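Local coordinates for protein Cg9734-pa (Drosophila melanogaster, PDB 2BK9) that probably carries oxygen as an insect haemoglobin, binding a heme whose iron can be held by two axial histidines, at residues 26-29 and 30-33; 129-132 and 133-136. The protein carries 1 engineered substitution. One frame throughout, in Å; residues are numbered along the deposited sequence.

Contact 1 (26-29 and 30-33). With HEM (protoporphyrin IX containing Fe), chain B.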
ATOM      1  N   ALA A  26      -3.212   3.112  10.598  1.00  4.17           N
ATOM      2  CA  ALA A  26      -3.845   1.803  10.786  1.00  4.47           C
ATOM      3  C   ALA A  26      -3.103   0.731   9.989  1.00  4.80           C
ATOM      4  O   ALA A  26      -2.859  -0.381  10.464  1.00  5.32           O
ATOM      5  CB  ALA A  26      -5.317   1.847  10.411  1.00  5.05           C
ATOM      6  N   ILE A  27      -2.755   1.045   8.752  1.00  4.32           N
ATOM      7  CA  ILE A  27      -1.992   0.149   7.922  1.00  4.64           C
ATOM      8  C   ILE A  27      -0.645  -0.152   8.552  1.00  4.62           C
ATOM      9  O   ILE A  27      -0.259  -1.321   8.735  1.00  4.94           O
ATOM     10  CB  ILE A  27      -1.829   0.711   6.504  1.00  4.63           C
ATOM     11  CG1 ILE A  27      -3.164   0.760   5.775  1.00  6.27           C
ATOM     12  CG2 ILE A  27      -0.776  -0.065   5.734  1.00  6.20           C
ATOM     13  CD1 ILE A  27      -3.159   1.542   4.470  1.00  7.73           C
ATOM     14  N   LEU A  28       0.113   0.893   8.880  1.00  4.37           N
ATOM     15  CA  LEU A  28       1.482   0.642   9.279  1.00  4.76           C
ATOM     16  C   LEU A  28       1.604   0.092  10.692  1.00  5.20           C
ATOM     17  O   LEU A  28       2.447  -0.765  10.937  1.00  5.75           O
ATOM     18  CB  LEU A  28       2.259   1.921   8.980  0.50  6.07           C
ATOM     19  CG  LEU A  28       3.730   1.845   8.762  0.50  5.81           C
ATOM     20  CD1 LEU A  28       4.118   0.931   7.609  0.50  5.18           C
ATOM     21  CD2 LEU A  28       4.320   3.212   8.582  0.50  5.32           C
ATOM     22  N   THR A  29       0.764   0.528  11.624  1.00  4.75           N
ATOM     23  CA  THR A  29       0.782  -0.125  12.924  1.00  4.93           C
ATOM     24  C   THR A  29       0.430  -1.614  12.809  1.00  5.43           C
ATOM     25  O   THR A  29       1.050  -2.428  13.483  1.00  6.49           O
ATOM     26  CB  THR A  29      -0.093   0.529  13.988  1.00  5.16           C
ATOM     27  OG1 THR A  29      -1.458   0.524  13.572  1.00  5.29           O
ATOM     28  CG2 THR A  29       0.369   1.926  14.337  1.00  5.76           C
ATOM     29  N   GLN A  30      -0.536  -1.965  11.959  1.00  5.15           N
ATOM     30  CA  GLN A  30      -0.909  -3.364  11.837  1.00  5.75           C
ATOM     31  C   GLN A  30       0.237  -4.172  11.224  1.00  5.39           C
ATOM     32  O   GLN A  30       0.511  -5.292  11.632  1.00  6.16           O
ATOM     33  CB  GLN A  30      -2.219  -3.524  11.023  1.00  6.06           C
ATOM     34  CG  GLN A  30      -2.600  -4.997  10.839  1.00  7.56           C
ATOM     35  CD  GLN A  30      -3.839  -5.351  10.028  1.00  8.63           C
ATOM     36  OE1 GLN A  30      -4.077  -6.547   9.767  1.00  9.55           O
ATOM     37  NE2 GLN A  30      -4.670  -4.391   9.665  1.00  9.27           N
ATOM     38  N   PHE A  31       0.871  -3.588  10.219  1.00  5.01           N
ATOM     39  CA  PHE A  31       2.030  -4.214   9.601  1.00  4.53           C
ATOM     40  C   PHE A  31       3.089  -4.555  10.658  1.00  4.45           C
ATOM     41  O   PHE A  31       3.582  -5.670  10.709  1.00  5.09           O
ATOM     42  CB  PHE A  31       2.533  -3.261   8.552  1.00  4.84           C
ATOM     43  CG  PHE A  31       3.743  -3.694   7.777  1.00  4.90           C
ATOM     44  CD1 PHE A  31       3.775  -4.876   7.039  1.00  5.78           C
ATOM     45  CD2 PHE A  31       4.829  -2.860   7.708  1.00  5.40           C
ATOM     46  CE1 PHE A  31       4.857  -5.202   6.265  1.00  5.57           C
ATOM     47  CE2 PHE A  31       5.908  -3.177   6.907  1.00  6.84           C
ATOM     48  CZ  PHE A  31       5.912  -4.361   6.189  1.00  6.27           C
ATOM     49  N   PHE A  32       3.424  -3.575  11.478  1.00  4.44           N
ATOM     50  CA  PHE A  32       4.478  -3.797  12.465  1.00  5.30           C
ATOM     51  C   PHE A  32       4.028  -4.666  13.640  1.00  5.26           C
ATOM     52  O   PHE A  32       4.840  -5.366  14.223  1.00  6.38           O
ATOM     53  CB  PHE A  32       5.041  -2.482  12.980  1.00  5.28           C
ATOM     54  CG  PHE A  32       5.695  -1.648  11.944  1.00  5.23           C
ATOM     55  CD1 PHE A  32       6.655  -2.173  11.083  1.00  5.66           C
ATOM     56  CD2 PHE A  32       5.387  -0.297  11.827  1.00  6.27           C
ATOM     57  CE1 PHE A  32       7.236  -1.363  10.152  1.00  5.37           C
ATOM     58  CE2 PHE A  32       6.003   0.501  10.894  1.00  6.18           C
ATOM     59  CZ  PHE A  32       6.940  -0.022  10.090  1.00  6.44           C
ATOM     60  N   ASN A  33       2.747  -4.604  13.987  1.00  5.20           N
ATOM     61  CA  ASN A  33       2.237  -5.464  15.052  1.00  5.08           C
ATOM     62  C   ASN A  33       2.284  -6.916  14.670  1.00  5.51           C
ATOM     63  O   ASN A  33       2.721  -7.771  15.446  1.00  6.88           O
ATOM     64  CB  ASN A  33       0.791  -5.020  15.354  1.00  5.36           C
ATOM     65  CG  ASN A  33       0.227  -5.632  16.566  1.00  6.58           C
ATOM     66  OD1 ASN A  33       0.939  -5.931  17.516  1.00  8.88           O
ATOM     67  ND2 ASN A  33      -1.079  -5.829  16.544  1.00  7.90           N
TER
HETATM   68  CHA HEM B1154      10.636   4.534   1.992  1.00  7.27           C
HETATM   69  CHB HEM B1154       6.440   4.050  -0.307  1.00  6.82           C
HETATM   70  CHC HEM B1154       6.159  -0.402   1.365  1.00  6.37           C
HETATM   71  CHD HEM B1154      10.078   0.227   4.009  1.00  5.75           C
HETATM   72  C1A HEM B1154       9.558   4.748   1.174  1.00  7.00           C
HETATM   73  C2A HEM B1154       9.392   5.897   0.283  1.00  8.47           C
HETATM   74  C3A HEM B1154       8.226   5.771  -0.389  1.00  7.51           C
HETATM   75  C4A HEM B1154       7.633   4.562   0.108  1.00  6.82           C
HETATM   76  CMA HEM B1154       7.554   6.667  -1.447  1.00  8.52           C
HETATM   77  CAA HEM B1154      10.423   7.025   0.158  1.00  9.39           C
HETATM   78  CBA HEM B1154      11.612   6.581  -0.693  1.00  9.16           C
HETATM   79  CGA HEM B1154      12.618   7.701  -0.646  1.00 11.81           C
HETATM   80  O1A HEM B1154      13.367   7.821   0.368  1.00 14.89           O
HETATM   81  O2A HEM B1154      12.682   8.468  -1.621  1.00 13.82           O
HETATM   82  C1B HEM B1154       5.952   2.800  -0.009  1.00  6.44           C
HETATM   83  C2B HEM B1154       4.779   2.231  -0.612  1.00  6.29           C
HETATM   84  C3B HEM B1154       4.703   0.972  -0.139  1.00  6.01           C
HETATM   85  C4B HEM B1154       5.839   0.731   0.698  1.00  5.12           C
HETATM   86  CMB HEM B1154       3.863   2.960  -1.553  1.00  7.17           C
HETATM   87  CAB HEM B1154       3.730  -0.086  -0.491  1.00  7.68           C
HETATM   88  CBB HEM B1154       2.461   0.107  -0.800  1.00  9.81           C
HETATM   89  C1C HEM B1154       7.187  -0.646   2.221  1.00  5.89           C
HETATM   90  C2C HEM B1154       7.472  -1.895   2.919  1.00  5.96           C
HETATM   91  C3C HEM B1154       8.529  -1.706   3.709  1.00  6.21           C
HETATM   92  C4C HEM B1154       8.965  -0.350   3.496  1.00  5.69           C
HETATM   93  CMC HEM B1154       6.668  -3.179   2.725  1.00  7.09           C
HETATM   94  CAC HEM B1154       9.122  -2.748   4.617  1.00  6.24           C
HETATM   95  CBC HEM B1154       9.776  -2.552   5.743  1.00  8.10           C
HETATM   96  C1D HEM B1154      10.578   1.454   3.723  1.00  5.69           C
HETATM   97  C2D HEM B1154      11.793   1.962   4.202  1.00  6.60           C
HETATM   98  C3D HEM B1154      11.965   3.248   3.622  1.00  7.40           C
HETATM   99  C4D HEM B1154      10.815   3.429   2.778  1.00  6.73           C
HETATM  100  CMD HEM B1154      12.714   1.288   5.203  1.00  7.20           C
HETATM  101  CAD HEM B1154      13.135   4.169   3.850  1.00  7.90           C
HETATM  102  CBD HEM B1154      12.974   4.976   5.100  1.00  8.24           C
HETATM  103  CGD HEM B1154      14.127   5.887   5.381  1.00 10.39           C
HETATM  104  O1D HEM B1154      14.171   6.489   6.479  1.00 12.81           O
HETATM  105  O2D HEM B1154      15.019   6.026   4.503  1.00 11.50           O
HETATM  106  NA  HEM B1154       8.485   3.935   1.022  1.00  6.20           N
HETATM  107  NB  HEM B1154       6.602   1.864   0.804  1.00  5.44           N
HETATM  108  NC  HEM B1154       8.124   0.284   2.591  1.00  5.70           N
HETATM  109  ND  HEM B1154      10.000   2.348   2.849  1.00  6.51           N
HETATM  110 FE   HEM B1154       8.300   2.139   1.839  1.00  5.51          FE

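Contact 2 (129-132 and 133-136)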
ATOM      1  N   ALA A 129     -12.908  -7.974  -3.378  1.00  6.17           N
ATOM      2  CA  ALA A 129     -12.263  -8.627  -4.476  1.00  6.82           C
ATOM      3  C   ALA A 129     -11.844  -7.652  -5.556  1.00  6.65           C
ATOM      4  O   ALA A 129     -10.774  -7.804  -6.147  1.00  7.02           O
ATOM      5  CB  ALA A 129     -13.159  -9.709  -5.044  1.00  8.55           C
ATOM      6  N   THR A 130     -12.645  -6.638  -5.807  1.00  6.42           N
ATOM      7  CA  THR A 130     -12.284  -5.626  -6.792  1.00  7.13           C
ATOM      8  C   THR A 130     -11.012  -4.896  -6.341  1.00  7.78           C
ATOM      9  O   THR A 130     -10.115  -4.678  -7.127  1.00  8.32           O
ATOM     10  CB  THR A 130     -13.450  -4.655  -6.986  1.00  8.00           C
ATOM     11  OG1 THR A 130     -14.579  -5.407  -7.465  1.00  9.50           O
ATOM     12  CG2 THR A 130     -13.128  -3.563  -7.952  1.00  8.29           C
ATOM     13  N   TRP A 131     -10.977  -4.524  -5.063  1.00  6.09           N
ATOM     14  CA  TRP A 131      -9.781  -3.920  -4.499  1.00  7.04           C
ATOM     15  C   TRP A 131      -8.570  -4.854  -4.610  1.00  6.74           C
ATOM     16  O   TRP A 131      -7.467  -4.415  -4.937  1.00  7.43           O
ATOM     17  CB  TRP A 131     -10.004  -3.500  -3.051  1.00  6.16           C
ATOM     18  CG  TRP A 131     -10.599  -2.153  -2.918  1.00  5.55           C
ATOM     19  CD1 TRP A 131     -11.918  -1.841  -2.856  1.00  6.44           C
ATOM     20  CD2 TRP A 131      -9.908  -0.921  -2.929  1.00  5.68           C
ATOM     21  NE1 TRP A 131     -12.089  -0.477  -2.774  1.00  5.81           N
ATOM     22  CE2 TRP A 131     -10.870   0.108  -2.806  1.00  4.94           C
ATOM     23  CE3 TRP A 131      -8.559  -0.579  -3.011  1.00  5.93           C
ATOM     24  CZ2 TRP A 131     -10.512   1.428  -2.756  1.00  6.29           C
ATOM     25  CZ3 TRP A 131      -8.208   0.740  -2.958  1.00  6.41           C
ATOM     26  CH2 TRP A 131      -9.185   1.726  -2.812  1.00  5.89           C
ATOM     27  N   ALA A 132      -8.751  -6.134  -4.308  1.00  6.55           N
ATOM     28  CA  ALA A 132      -7.652  -7.073  -4.403  1.00  7.43           C
ATOM     29  C   ALA A 132      -7.145  -7.180  -5.833  1.00  7.75           C
ATOM     30  O   ALA A 132      -5.943  -7.400  -6.024  1.00  8.60           O
ATOM     31  CB  ALA A 132      -8.034  -8.417  -3.874  1.00  8.47           C
ATOM     32  N   LYS A 133      -8.018  -7.033  -6.825  1.00  8.48           N
ATOM     33  CA  LYS A 133      -7.562  -7.019  -8.217  1.00  9.07           C
ATOM     34  C   LYS A 133      -6.641  -5.832  -8.504  1.00  8.09           C
ATOM     35  O   LYS A 133      -5.619  -5.992  -9.191  1.00  8.68           O
ATOM     36  CB  LYS A 133      -8.776  -6.973  -9.106  1.00 10.60           C
ATOM     37  CG  LYS A 133      -8.537  -7.090 -10.559  1.00 14.55           C
ATOM     38  CD  LYS A 133      -9.794  -7.399 -11.353  1.00 17.94           C
ATOM     39  CE  LYS A 133     -11.119  -7.224 -10.711  1.00 21.70           C
ATOM     40  NZ  LYS A 133     -11.849  -8.471 -10.349  1.00 24.92           N
ATOM     41  N   LEU A 134      -6.974  -4.659  -7.989  1.00  7.20           N
ATOM     42  CA  LEU A 134      -6.117  -3.509  -8.142  1.00  6.61           C
ATOM     43  C   LEU A 134      -4.779  -3.737  -7.453  1.00  6.51           C
ATOM     44  O   LEU A 134      -3.720  -3.503  -8.014  1.00  6.64           O
ATOM     45  CB  LEU A 134      -6.762  -2.242  -7.566  1.00  7.63           C
ATOM     46  CG  LEU A 134      -5.861  -1.003  -7.516  1.00  8.00           C
ATOM     47  CD1 LEU A 134      -5.433  -0.580  -8.897  1.00 10.18           C
ATOM     48  CD2 LEU A 134      -6.580   0.117  -6.799  1.00  8.55           C
ATOM     49  N   VAL A 135      -4.828  -4.187  -6.207  1.00  6.42           N
ATOM     50  CA  VAL A 135      -3.615  -4.395  -5.478  1.00  6.67           C
ATOM     51  C   VAL A 135      -2.745  -5.479  -6.115  1.00  7.02           C
ATOM     52  O   VAL A 135      -1.511  -5.336  -6.180  1.00  7.37           O
ATOM     53  CB  VAL A 135      -3.917  -4.667  -3.982  1.00  8.17           C
ATOM     54  CG1 VAL A 135      -2.668  -4.980  -3.216  1.00 12.18           C
ATOM     55  CG2 VAL A 135      -4.589  -3.466  -3.364  1.00  8.98           C
ATOM     56  N   ASP A 136      -3.347  -6.561  -6.569  1.00  7.02           N
ATOM     57  CA  ASP A 136      -2.569  -7.579  -7.243  1.00  7.51           C
ATOM     58  C   ASP A 136      -1.920  -7.057  -8.497  1.00  6.96           C
ATOM     59  O   ASP A 136      -0.786  -7.421  -8.825  1.00  7.31           O
ATOM     60  CB  ASP A 136      -3.454  -8.763  -7.592  1.00 10.10           C
ATOM     61  CG  ASP A 136      -3.826  -9.582  -6.418  0.80 14.39           C
ATOM     62  OD1 ASP A 136      -3.199  -9.441  -5.339  0.80 18.12           O
ATOM     63  OD2 ASP A 136      -4.762 -10.394  -6.511  0.80 17.29           O
TER

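Contact 1 (26-29 and 30-33)
Q30 starts the second turn of this stretch, with Q30 N bonded to A26 O at 3.2 Å. The i to i+4 ladder belongs to the helix 20-34 of the globin fold, the B helix by its place in the order of helices. CB of Q30 rests 3.3 Å from A26 O, and the chain then runs extended to its amide, where OE1 bonds R34 and NE2 bonds D115 of helix 103-120. F31 follows with N 2.9 Å from I27 O. Its CG lies anti to the backbone N (chi1 180°), which carries the ring to the heme: F31 CZ comes 3.7 Å from the heme methyl CMC, while heme CAC meets the ring at its edge, in plane. CD2 of the same F31 ring is 3.9 Å from L28 CD1, an oblique apolar contact. F32 N bonds L28 O with an N-H...O angle of 164°. Its ring lies side by side with L28, F32 CE2 against L28 CG at 3.4 Å. L28 is modelled in two conformers, and its contacts with F31 and F32 are described for one of them, so the short approach to F32 is doubtful as evidence of tight packing. L28 also touches H61, an axial ligand of the heme iron, and F58, which F32 touches too. An alanine at F32 would probably leave L28 CG and F58 without the ring they both touch, and L28 freer to turn beside H61. At N33 the ladder goes on: N33 N is bonded to T29 O at 2.8 Å, and N33 CB lies close to the same oxygen.

Contact 2 (129-132 and 133-136)
D136 and A132 meet one helical turn apart on the helix 125-143, the H helix of the globin fold, and the D136 side chain can be traced outward from there. Its CB sits 3.2 Å from A132 O, the oxygen that also accepts a bond from D136 N. With CG anti to the carbonyl carbon and beside the backbone N (chi1 -73°), the carboxylate is held back over the preceding turn, and D136 CG comes 3.1 Å from A132 O. Beyond CG, D136 OD2 is 3.3 Å from A132 O, and OD1 lies slightly farther off. These are acceptors facing an acceptor, so neither pair is a bond. The partner of OD1 is K110 NZ of helix 103-120, a salt bridge that probably offsets the unfavourable closeness of the carboxylate to the carbonyl oxygen.

The buried side of the same turns is mostly apolar. V135 N bonds W131 O with an N-H...O angle of 170°, and V135 CG2 lies 3.4 Å from W131 O. V135 itself reaches L114, a residue that W131 also touches. NE1 of the indole is bonded to T12 OG1, which fixes that edge of the ring against helix 3-17. L134 meets the indole obliquely, and both side chains rest on I9 and I73. The two side chains come closest at L134 CD2 and W131 CZ3, 4.2 Å apart.

How the contacts relate
From the N terminus the chain passes helix 3-17 and enters helix 20-34, where contact 1 lies; contact 2 comes about a hundred residues later, on helix 125-143. Each is confined to consecutive turns of one helix, so neither closes a loop, and they follow in series without nesting or crossing. Their centres are 20 Å apart and their nearest atoms about 9 Å, so they do not touch. What joins them is shared neighbours. Helix 103-120 is met by contact 1 through L109 and by contact 2 through K110 and L114, while helix 56-75 offers F58 and H61 to 26-33 but I73 to 129-136. The heme touches contact 1 directly, whereas the V135 side chain stands about 8 Å from it.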